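Long-range contact in virulence factor (Pectobacterium carotovorum, PDB 2W3Y), which is a virulence factor of a Drosophila pathogen, an S-palmitoylated protein that binds to lipid vesicles: residues A[165-176]-A[187-198]. Numbering follows the deposited sequence.
Sequences NYNYLYAYSTHD and YKPRFLIYGTHF. With PLM (palmitic acid), chain C.
Y172 reaches across to both L192 and Y194. L192 CB lies 3.8 Å from the Y172 ring centroid, a CH-pi contact over the face. The edge of the Y172 ring meets the face of Y194 with planes at 80°, a T-shaped pair. Chi1 of 71° places Y172 CG between the backbone N and the carbonyl carbon, which turns the ring toward L192 and Y194 and carries Y172 OH to 3.4 Å from Y194 CZ; A133 O satisfies that hydroxyl.

On the same face, R190 and D176 form a salt bridge: R190 NH2 gives D176 OD1 a nearly straight bond (3.0 Å, 174°), the oxygen lying almost in the guanidinium plane. The bonds from R190 NE and NH2 to D176 OD2 are weak. T174 OG1 also donates to D176 OD1, so two donors grip one oxygen, and Y275 OH bonds D176 OD2. On the other face, H175 ND1 and Y187 OH share a 2.8 Å hydrogen bond at the imidazole edge, and S173 OG meets H175 NE2, which ties both ring nitrogens and should limit ring rotation.

Palmitic acid runs along the tyrosine-rich face: its terminal CF sits 3.6 Å from Y170 CG, over the ring, and C6 lies 3.8 Å from F198 CZ, at the ring edge. Y170 OH donates to Y168 OH, itself bonded to Q43.

Paired backbone bonds join alternate residues from Y166–F198 to D176–K188. This regular ladder defines a long antiparallel beta hairpin, extended by strands 40-49 and 214-228, with helices 57-81 and 91-105 packed on one face and the fatty acid lodged against the other, the palmitate site of Evf, a lipid-binding protein with a new fold.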
ATOM      1  N   ASN A 165      -6.262   0.146  21.509  1.00 23.57           N
ATOM      2  CA  ASN A 165      -5.902   0.761  20.225  1.00 23.09           C
ATOM      3  C   ASN A 165      -6.080  -0.287  19.135  1.00 22.07           C
ATOM      4  O   ASN A 165      -5.863  -1.478  19.386  1.00 21.89           O
ATOM      5  CB  ASN A 165      -4.459   1.274  20.224  1.00 23.08           C
ATOM      6  CG  ASN A 165      -4.235   2.481  21.159  1.00 22.55           C
ATOM      7  OD1 ASN A 165      -5.177   3.170  21.604  1.00 20.11           O
ATOM      8  ND2 ASN A 165      -2.961   2.764  21.412  1.00 19.25           N
ATOM      9  N   TYR A 166      -6.482   0.151  17.944  1.00 21.05           N
ATOM     10  CA  TYR A 166      -6.723  -0.756  16.816  1.00 19.71           C
ATOM     11  C   TYR A 166      -5.694  -0.467  15.694  1.00 19.77           C
ATOM     12  O   TYR A 166      -5.705   0.603  15.065  1.00 19.53           O
ATOM     13  CB  TYR A 166      -8.170  -0.609  16.309  1.00 19.39           C
ATOM     14  CG  TYR A 166      -8.576  -1.613  15.245  1.00 19.00           C
ATOM     15  CD1 TYR A 166      -9.077  -2.883  15.599  1.00 18.84           C
ATOM     16  CD2 TYR A 166      -8.433  -1.307  13.877  1.00 17.33           C
ATOM     17  CE1 TYR A 166      -9.441  -3.808  14.607  1.00 17.41           C
ATOM     18  CE2 TYR A 166      -8.807  -2.213  12.899  1.00 18.41           C
ATOM     19  CZ  TYR A 166      -9.299  -3.451  13.260  1.00 18.42           C
ATOM     20  OH  TYR A 166      -9.646  -4.336  12.260  1.00 19.96           O
ATOM     21  N   ASN A 167      -4.790  -1.415  15.474  1.00 19.98           N
ATOM     22  CA  ASN A 167      -3.716  -1.250  14.478  1.00 20.27           C
ATOM     23  C   ASN A 167      -4.224  -1.237  13.036  1.00 20.26           C
ATOM     24  O   ASN A 167      -5.079  -2.047  12.676  1.00 19.87           O
ATOM     25  CB  ASN A 167      -2.646  -2.334  14.636  1.00 19.87           C
ATOM     26  CG  ASN A 167      -1.845  -2.183  15.934  1.00 21.97           C
ATOM     27  OD1 ASN A 167      -1.451  -1.084  16.305  1.00 22.83           O
ATOM     28  ND2 ASN A 167      -1.613  -3.292  16.619  1.00 22.93           N
ATOM     29  N   TYR A 168      -3.669  -0.335  12.228  1.00 20.31           N
ATOM     30  CA  TYR A 168      -4.204  -0.027  10.894  1.00 21.10           C
ATOM     31  C   TYR A 168      -3.067   0.303   9.932  1.00 21.41           C
ATOM     32  O   TYR A 168      -2.354   1.303  10.109  1.00 20.86           O
ATOM     33  CB  TYR A 168      -5.205   1.128  10.984  1.00 21.99           C
ATOM     34  CG  TYR A 168      -5.959   1.500   9.704  1.00 23.11           C
ATOM     35  CD1 TYR A 168      -6.692   0.545   8.977  1.00 22.84           C
ATOM     36  CD2 TYR A 168      -5.980   2.823   9.263  1.00 25.15           C
ATOM     37  CE1 TYR A 168      -7.404   0.910   7.803  1.00 26.14           C
ATOM     38  CE2 TYR A 168      -6.694   3.203   8.118  1.00 26.52           C
ATOM     39  CZ  TYR A 168      -7.399   2.237   7.387  1.00 26.02           C
ATOM     40  OH  TYR A 168      -8.113   2.630   6.261  1.00 26.76           O
ATOM     41  N   LEU A 169      -2.902  -0.557   8.924  1.00 21.21           N
ATOM     42  CA  LEU A 169      -1.800  -0.477   7.962  1.00 21.86           C
ATOM     43  C   LEU A 169      -2.332  -0.336   6.524  1.00 21.23           C
ATOM     44  O   LEU A 169      -3.375  -0.894   6.193  1.00 21.04           O
ATOM     45  CB  LEU A 169      -0.895  -1.730   8.070  1.00 21.25           C
ATOM     46  CG  LEU A 169      -0.231  -2.132   9.406  1.00 24.07           C
ATOM     47  CD1 LEU A 169      -1.173  -2.928  10.312  1.00 24.25           C
ATOM     48  CD2 LEU A 169       1.051  -2.956   9.180  1.00 23.69           C
ATOM     49  N   TYR A 170      -1.628   0.450   5.710  1.00 21.50           N
ATOM     50  CA  TYR A 170      -1.795   0.489   4.267  1.00 22.16           C
ATOM     51  C   TYR A 170      -0.601  -0.229   3.648  1.00 21.61           C
ATOM     52  O   TYR A 170       0.540   0.164   3.869  1.00 21.55           O
ATOM     53  CB  TYR A 170      -1.868   1.930   3.737  1.00 23.06           C
ATOM     54  CG  TYR A 170      -3.262   2.499   3.751  1.00 25.82           C
ATOM     55  CD1 TYR A 170      -3.961   2.587   4.946  1.00 26.87           C
ATOM     56  CD2 TYR A 170      -3.900   2.931   2.568  1.00 27.99           C
ATOM     57  CE1 TYR A 170      -5.241   3.087   4.994  1.00 29.06           C
ATOM     58  CE2 TYR A 170      -5.213   3.446   2.611  1.00 27.79           C
ATOM     59  CZ  TYR A 170      -5.867   3.503   3.850  1.00 28.25           C
ATOM     60  OH  TYR A 170      -7.150   3.992   4.005  1.00 30.12           O
ATOM     61  N   ALA A 171      -0.887  -1.302   2.906  1.00 20.93           N
ATOM     62  CA  ALA A 171       0.117  -2.044   2.141  1.00 19.45           C
ATOM     63  C   ALA A 171      -0.271  -1.866   0.672  1.00 19.40           C
ATOM     64  O   ALA A 171      -1.218  -2.497   0.190  1.00 19.16           O
ATOM     65  CB  ALA A 171       0.118  -3.493   2.535  1.00 18.84           C
ATOM     66  N   TYR A 172       0.449  -0.995  -0.019  1.00 18.57           N
ATOM     67  CA  TYR A 172      -0.013  -0.482  -1.296  1.00 18.76           C
ATOM     68  C   TYR A 172       1.091  -0.146  -2.279  1.00 18.97           C
ATOM     69  O   TYR A 172       2.278  -0.181  -1.932  1.00 18.64           O
ATOM     70  CB  TYR A 172      -0.957   0.733  -1.086  1.00 18.24           C
ATOM     71  CG  TYR A 172      -0.336   2.041  -0.590  1.00 18.40           C
ATOM     72  CD1 TYR A 172      -0.207   3.145  -1.440  1.00 15.66           C
ATOM     73  CD2 TYR A 172       0.092   2.186   0.747  1.00 16.75           C
ATOM     74  CE1 TYR A 172       0.344   4.371  -0.984  1.00 17.31           C
ATOM     75  CE2 TYR A 172       0.639   3.393   1.209  1.00 19.20           C
ATOM     76  CZ  TYR A 172       0.751   4.487   0.338  1.00 18.20           C
ATOM     77  OH  TYR A 172       1.287   5.680   0.788  1.00 19.28           O
ATOM     78  N   SER A 173       0.687   0.120  -3.524  1.00 19.13           N
ATOM     79  CA  SER A 173       1.556   0.688  -4.541  1.00 19.31           C
ATOM     80  C   SER A 173       0.879   1.898  -5.186  1.00 20.06           C
ATOM     81  O   SER A 173      -0.359   1.990  -5.193  1.00 19.28           O
ATOM     82  CB  SER A 173       1.954  -0.361  -5.613  1.00 19.87           C
ATOM     83  OG  SER A 173       0.841  -0.812  -6.375  1.00 21.73           O
ATOM     84  N   THR A 174       1.702   2.837  -5.671  1.00 20.13           N
ATOM     85  CA  THR A 174       1.237   3.973  -6.477  1.00 20.92           C
ATOM     86  C   THR A 174       1.934   3.922  -7.831  1.00 21.30           C
ATOM     87  O   THR A 174       3.082   3.466  -7.956  1.00 21.98           O
ATOM     88  CB  THR A 174       1.471   5.371  -5.837  1.00 20.60           C
ATOM     89  OG1 THR A 174       2.849   5.738  -5.955  1.00 24.75           O
ATOM     90  CG2 THR A 174       1.046   5.410  -4.363  1.00 19.78           C
ATOM     91  N   HIS A 175       1.215   4.369  -8.846  1.00 20.90           N
ATOM     92  CA  HIS A 175       1.684   4.312 -10.221  1.00 20.93           C
ATOM     93  C   HIS A 175       1.473   5.714 -10.776  1.00 21.46           C
ATOM     94  O   HIS A 175       0.355   6.098 -11.139  1.00 21.72           O
ATOM     95  CB  HIS A 175       0.972   3.142 -10.969  1.00 19.82           C
ATOM     96  CG  HIS A 175       1.221   1.819 -10.315  1.00 19.37           C
ATOM     97  ND1 HIS A 175       2.291   1.012 -10.646  1.00 17.56           N
ATOM     98  CD2 HIS A 175       0.636   1.239  -9.237  1.00 18.28           C
ATOM     99  CE1 HIS A 175       2.313  -0.037  -9.849  1.00 20.11           C
ATOM    100  NE2 HIS A 175       1.326   0.082  -8.975  1.00 20.30           N
ATOM    101  N   ASP A 176       2.553   6.506 -10.718  1.00 22.01           N
ATOM    102  CA  ASP A 176       2.521   7.935 -11.015  1.00 22.56           C
ATOM    103  C   ASP A 176       2.790   8.206 -12.479  1.00 22.66           C
ATOM    104  O   ASP A 176       3.846   7.853 -12.983  1.00 22.39           O
ATOM    105  CB  ASP A 176       3.591   8.723 -10.237  1.00 22.42           C
ATOM    106  CG  ASP A 176       3.590   8.448  -8.746  1.00 23.82           C
ATOM    107  OD1 ASP A 176       2.576   7.968  -8.197  1.00 25.08           O
ATOM    108  OD2 ASP A 176       4.641   8.714  -8.133  1.00 26.08           O
ATOM    109  N   TYR A 187       6.724   7.569 -15.848  1.00 26.14           N
ATOM    110  CA  TYR A 187       6.102   6.568 -14.992  1.00 26.28           C
ATOM    111  C   TYR A 187       7.004   6.254 -13.786  1.00 26.46           C
ATOM    112  O   TYR A 187       8.149   5.807 -13.948  1.00 26.70           O
ATOM    113  CB  TYR A 187       5.716   5.321 -15.811  1.00 26.17           C
ATOM    114  CG  TYR A 187       5.257   4.130 -15.003  1.00 27.00           C
ATOM    115  CD1 TYR A 187       4.264   4.252 -14.017  1.00 25.63           C
ATOM    116  CD2 TYR A 187       5.817   2.870 -15.228  1.00 25.50           C
ATOM    117  CE1 TYR A 187       3.852   3.142 -13.279  1.00 27.87           C
ATOM    118  CE2 TYR A 187       5.411   1.766 -14.506  1.00 25.44           C
ATOM    119  CZ  TYR A 187       4.431   1.902 -13.532  1.00 27.09           C
ATOM    120  OH  TYR A 187       4.029   0.794 -12.814  1.00 27.53           O
ATOM    121  N   LYS A 188       6.491   6.534 -12.579  1.00 25.64           N
ATOM    122  CA  LYS A 188       7.171   6.154 -11.340  1.00 25.27           C
ATOM    123  C   LYS A 188       6.323   5.154 -10.544  1.00 24.89           C
ATOM    124  O   LYS A 188       5.271   5.521 -10.017  1.00 24.02           O
ATOM    125  CB  LYS A 188       7.490   7.395 -10.485  1.00 25.14           C
ATOM    126  CG  LYS A 188       8.357   7.116  -9.246  1.00 25.34           C
ATOM    127  CD  LYS A 188       8.391   8.306  -8.265  1.00 26.39           C
ATOM    128  CE  LYS A 188       9.104   9.528  -8.848  1.00 27.71           C
ATOM    129  NZ  LYS A 188      10.520   9.248  -9.263  1.00 29.54           N
ATOM    130  N   PRO A 189       6.743   3.870 -10.504  1.00 25.25           N
ATOM    131  CA  PRO A 189       6.062   2.935  -9.614  1.00 24.83           C
ATOM    132  C   PRO A 189       6.682   2.876  -8.210  1.00 24.56           C
ATOM    133  O   PRO A 189       7.892   2.650  -8.079  1.00 24.66           O
ATOM    134  CB  PRO A 189       6.218   1.594 -10.328  1.00 24.90           C
ATOM    135  CG  PRO A 189       7.501   1.720 -11.125  1.00 25.79           C
ATOM    136  CD  PRO A 189       7.784   3.204 -11.320  1.00 25.32           C
ATOM    137  N   ARG A 190       5.855   3.070  -7.179  1.00 24.57           N
ATOM    138  CA  ARG A 190       6.332   3.015  -5.768  1.00 24.97           C
ATOM    139  C   ARG A 190       5.650   1.912  -4.942  1.00 24.48           C
ATOM    140  O   ARG A 190       4.433   1.690  -5.082  1.00 23.95           O
ATOM    141  CB  ARG A 190       6.096   4.358  -5.068  1.00 24.58           C
ATOM    142  CG  ARG A 190       6.884   5.541  -5.605  1.00 26.06           C
ATOM    143  CD  ARG A 190       6.467   6.855  -4.891  1.00 26.63           C
ATOM    144  NE  ARG A 190       5.248   7.471  -5.454  1.00 31.46           N
ATOM    145  CZ  ARG A 190       4.423   8.292  -4.788  1.00 32.59           C
ATOM    146  NH1 ARG A 190       4.676   8.609  -3.520  1.00 35.02           N
ATOM    147  NH2 ARG A 190       3.336   8.800  -5.383  1.00 29.58           N
ATOM    148  N   PHE A 191       6.448   1.251  -4.086  1.00 23.34           N
ATOM    149  CA  PHE A 191       6.029   0.257  -3.108  1.00 23.31           C
ATOM    150  C   PHE A 191       6.068   0.947  -1.730  1.00 23.02           C
ATOM    151  O   PHE A 191       7.109   1.481  -1.329  1.00 22.56           O
ATOM    152  CB  PHE A 191       7.000  -0.936  -3.165  1.00 23.65           C
ATOM    153  CG  PHE A 191       6.816  -1.974  -2.076  1.00 24.68           C
ATOM    154  CD1 PHE A 191       5.968  -3.061  -2.253  1.00 26.94           C
ATOM    155  CD2 PHE A 191       7.554  -1.899  -0.887  1.00 27.00           C
ATOM    156  CE1 PHE A 191       5.837  -4.041  -1.242  1.00 27.96           C
ATOM    157  CE2 PHE A 191       7.423  -2.857   0.113  1.00 26.17           C
ATOM    158  CZ  PHE A 191       6.567  -3.926  -0.057  1.00 25.89           C
ATOM    159  N   LEU A 192       4.931   0.965  -1.038  1.00 22.31           N
ATOM    160  CA  LEU A 192       4.780   1.696   0.248  1.00 21.85           C
ATOM    161  C   LEU A 192       4.062   0.885   1.333  1.00 21.86           C
ATOM    162  O   LEU A 192       3.022   0.291   1.061  1.00 20.98           O
ATOM    163  CB  LEU A 192       4.026   3.018   0.017  1.00 21.63           C
ATOM    164  CG  LEU A 192       4.699   4.046  -0.905  1.00 22.46           C
ATOM    165  CD1 LEU A 192       3.720   5.064  -1.491  1.00 23.01           C
ATOM    166  CD2 LEU A 192       5.872   4.754  -0.197  1.00 20.86           C
ATOM    167  N   ILE A 193       4.630   0.844   2.551  1.00 21.69           N
ATOM    168  CA  ILE A 193       3.932   0.281   3.720  1.00 21.70           C
ATOM    169  C   ILE A 193       3.848   1.355   4.800  1.00 20.48           C
ATOM    170  O   ILE A 193       4.871   1.849   5.259  1.00 19.49           O
ATOM    171  CB  ILE A 193       4.586  -0.999   4.338  1.00 22.69           C
ATOM    172  CG1 ILE A 193       5.127  -1.988   3.273  1.00 23.71           C
ATOM    173  CG2 ILE A 193       3.604  -1.648   5.343  1.00 23.60           C
ATOM    174  CD1 ILE A 193       4.067  -2.896   2.591  1.00 25.08           C
ATOM    175  N   TYR A 194       2.624   1.746   5.145  1.00 20.30           N
ATOM    176  CA  TYR A 194       2.381   2.802   6.139  1.00 21.04           C
ATOM    177  C   TYR A 194       1.656   2.168   7.294  1.00 20.92           C
ATOM    178  O   TYR A 194       0.852   1.248   7.092  1.00 20.07           O
ATOM    179  CB  TYR A 194       1.514   3.924   5.564  1.00 21.32           C
ATOM    180  CG  TYR A 194       2.235   4.932   4.693  1.00 23.04           C
ATOM    181  CD1 TYR A 194       3.425   4.617   4.021  1.00 21.50           C
ATOM    182  CD2 TYR A 194       1.693   6.191   4.498  1.00 23.74           C
ATOM    183  CE1 TYR A 194       4.060   5.555   3.219  1.00 23.28           C
ATOM    184  CE2 TYR A 194       2.317   7.127   3.700  1.00 24.67           C
ATOM    185  CZ  TYR A 194       3.496   6.809   3.064  1.00 24.22           C
ATOM    186  OH  TYR A 194       4.094   7.777   2.277  1.00 25.56           O
ATOM    187  N   GLY A 195       1.937   2.648   8.505  1.00 20.47           N
ATOM    188  CA  GLY A 195       1.333   2.057   9.693  1.00 20.55           C
ATOM    189  C   GLY A 195       0.904   3.096  10.710  1.00 20.58           C
ATOM    190  O   GLY A 195       1.667   4.008  11.035  1.00 19.76           O
ATOM    191  N   THR A 196      -0.330   2.964  11.178  1.00 20.54           N
ATOM    192  CA  THR A 196      -0.854   3.813  12.261  1.00 22.25           C
ATOM    193  C   THR A 196      -1.769   2.969  13.162  1.00 21.52           C
ATOM    194  O   THR A 196      -1.705   1.729  13.141  1.00 21.30           O
ATOM    195  CB  THR A 196      -1.509   5.149  11.701  1.00 22.09           C
ATOM    196  OG1 THR A 196      -1.689   6.129  12.748  1.00 24.35           O
ATOM    197  CG2 THR A 196      -2.844   4.894  10.949  1.00 23.32           C
ATOM    198  N   HIS A 197      -2.577   3.629  13.985  1.00 21.97           N
ATOM    199  CA  HIS A 197      -3.569   2.963  14.814  1.00 22.56           C
ATOM    200  C   HIS A 197      -4.685   3.968  15.097  1.00 22.68           C
ATOM    201  O   HIS A 197      -4.490   5.175  14.902  1.00 23.48           O
ATOM    202  CB  HIS A 197      -2.960   2.442  16.137  1.00 22.49           C
ATOM    203  CG  HIS A 197      -2.300   3.513  16.953  1.00 25.67           C
ATOM    204  ND1 HIS A 197      -2.941   4.166  17.983  1.00 29.18           N
ATOM    205  CD2 HIS A 197      -1.078   4.084  16.852  1.00 27.42           C
ATOM    206  CE1 HIS A 197      -2.131   5.068  18.506  1.00 28.11           C
ATOM    207  NE2 HIS A 197      -0.994   5.038  17.836  1.00 30.94           N
ATOM    208  N   PHE A 198      -5.839   3.460  15.534  1.00 22.31           N
ATOM    209  CA  PHE A 198      -6.928   4.297  16.017  1.00 23.42           C
ATOM    210  C   PHE A 198      -6.968   4.152  17.532  1.00 23.76           C
ATOM    211  O   PHE A 198      -7.141   3.051  18.037  1.00 23.39           O
ATOM    212  CB  PHE A 198      -8.290   3.835  15.477  1.00 23.22           C
ATOM    213  CG  PHE A 198      -8.508   4.078  14.013  1.00 23.14           C
ATOM    214  CD1 PHE A 198      -9.275   5.170  13.582  1.00 25.05           C
ATOM    215  CD2 PHE A 198      -8.003   3.188  13.058  1.00 23.99           C
ATOM    216  CE1 PHE A 198      -9.516   5.399  12.217  1.00 24.29           C
ATOM    217  CE2 PHE A 198      -8.246   3.398  11.679  1.00 23.96           C
ATOM    218  CZ  PHE A 198      -8.996   4.516  11.261  1.00 23.76           C
TER
HETATM  219  C1  PLM C1278     -15.315   6.384   6.114  1.00 40.12           C
HETATM  220  O2  PLM C1278     -16.437   6.290   6.679  1.00 38.78           O
HETATM  221  C2  PLM C1278     -14.035   6.379   6.942  1.00 40.54           C
HETATM  222  C3  PLM C1278     -13.212   5.103   6.789  1.00 40.99           C
HETATM  223  C4  PLM C1278     -11.950   5.095   7.655  1.00 41.08           C
HETATM  224  C5  PLM C1278     -10.823   5.948   7.073  1.00 41.48           C
HETATM  225  C6  PLM C1278      -9.845   6.439   8.140  1.00 41.63           C
HETATM  226  C7  PLM C1278      -8.533   6.908   7.516  1.00 42.45           C
HETATM  227  C8  PLM C1278      -7.811   7.973   8.348  1.00 42.31           C
HETATM  228  C9  PLM C1278      -6.568   7.362   8.992  1.00 43.95           C
HETATM  229  CA  PLM C1278      -5.251   7.901   8.443  1.00 43.76           C
HETATM  230  CB  PLM C1278      -4.478   6.828   7.686  1.00 43.42           C
HETATM  231  CC  PLM C1278      -3.543   7.469   6.673  1.00 42.37           C
HETATM  232  CD  PLM C1278      -3.528   6.714   5.351  1.00 42.06           C
HETATM  233  CE  PLM C1278      -2.118   6.236   5.042  1.00 41.91           C
HETATM  234  CF  PLM C1278      -1.951   5.888   3.570  1.00 41.75           C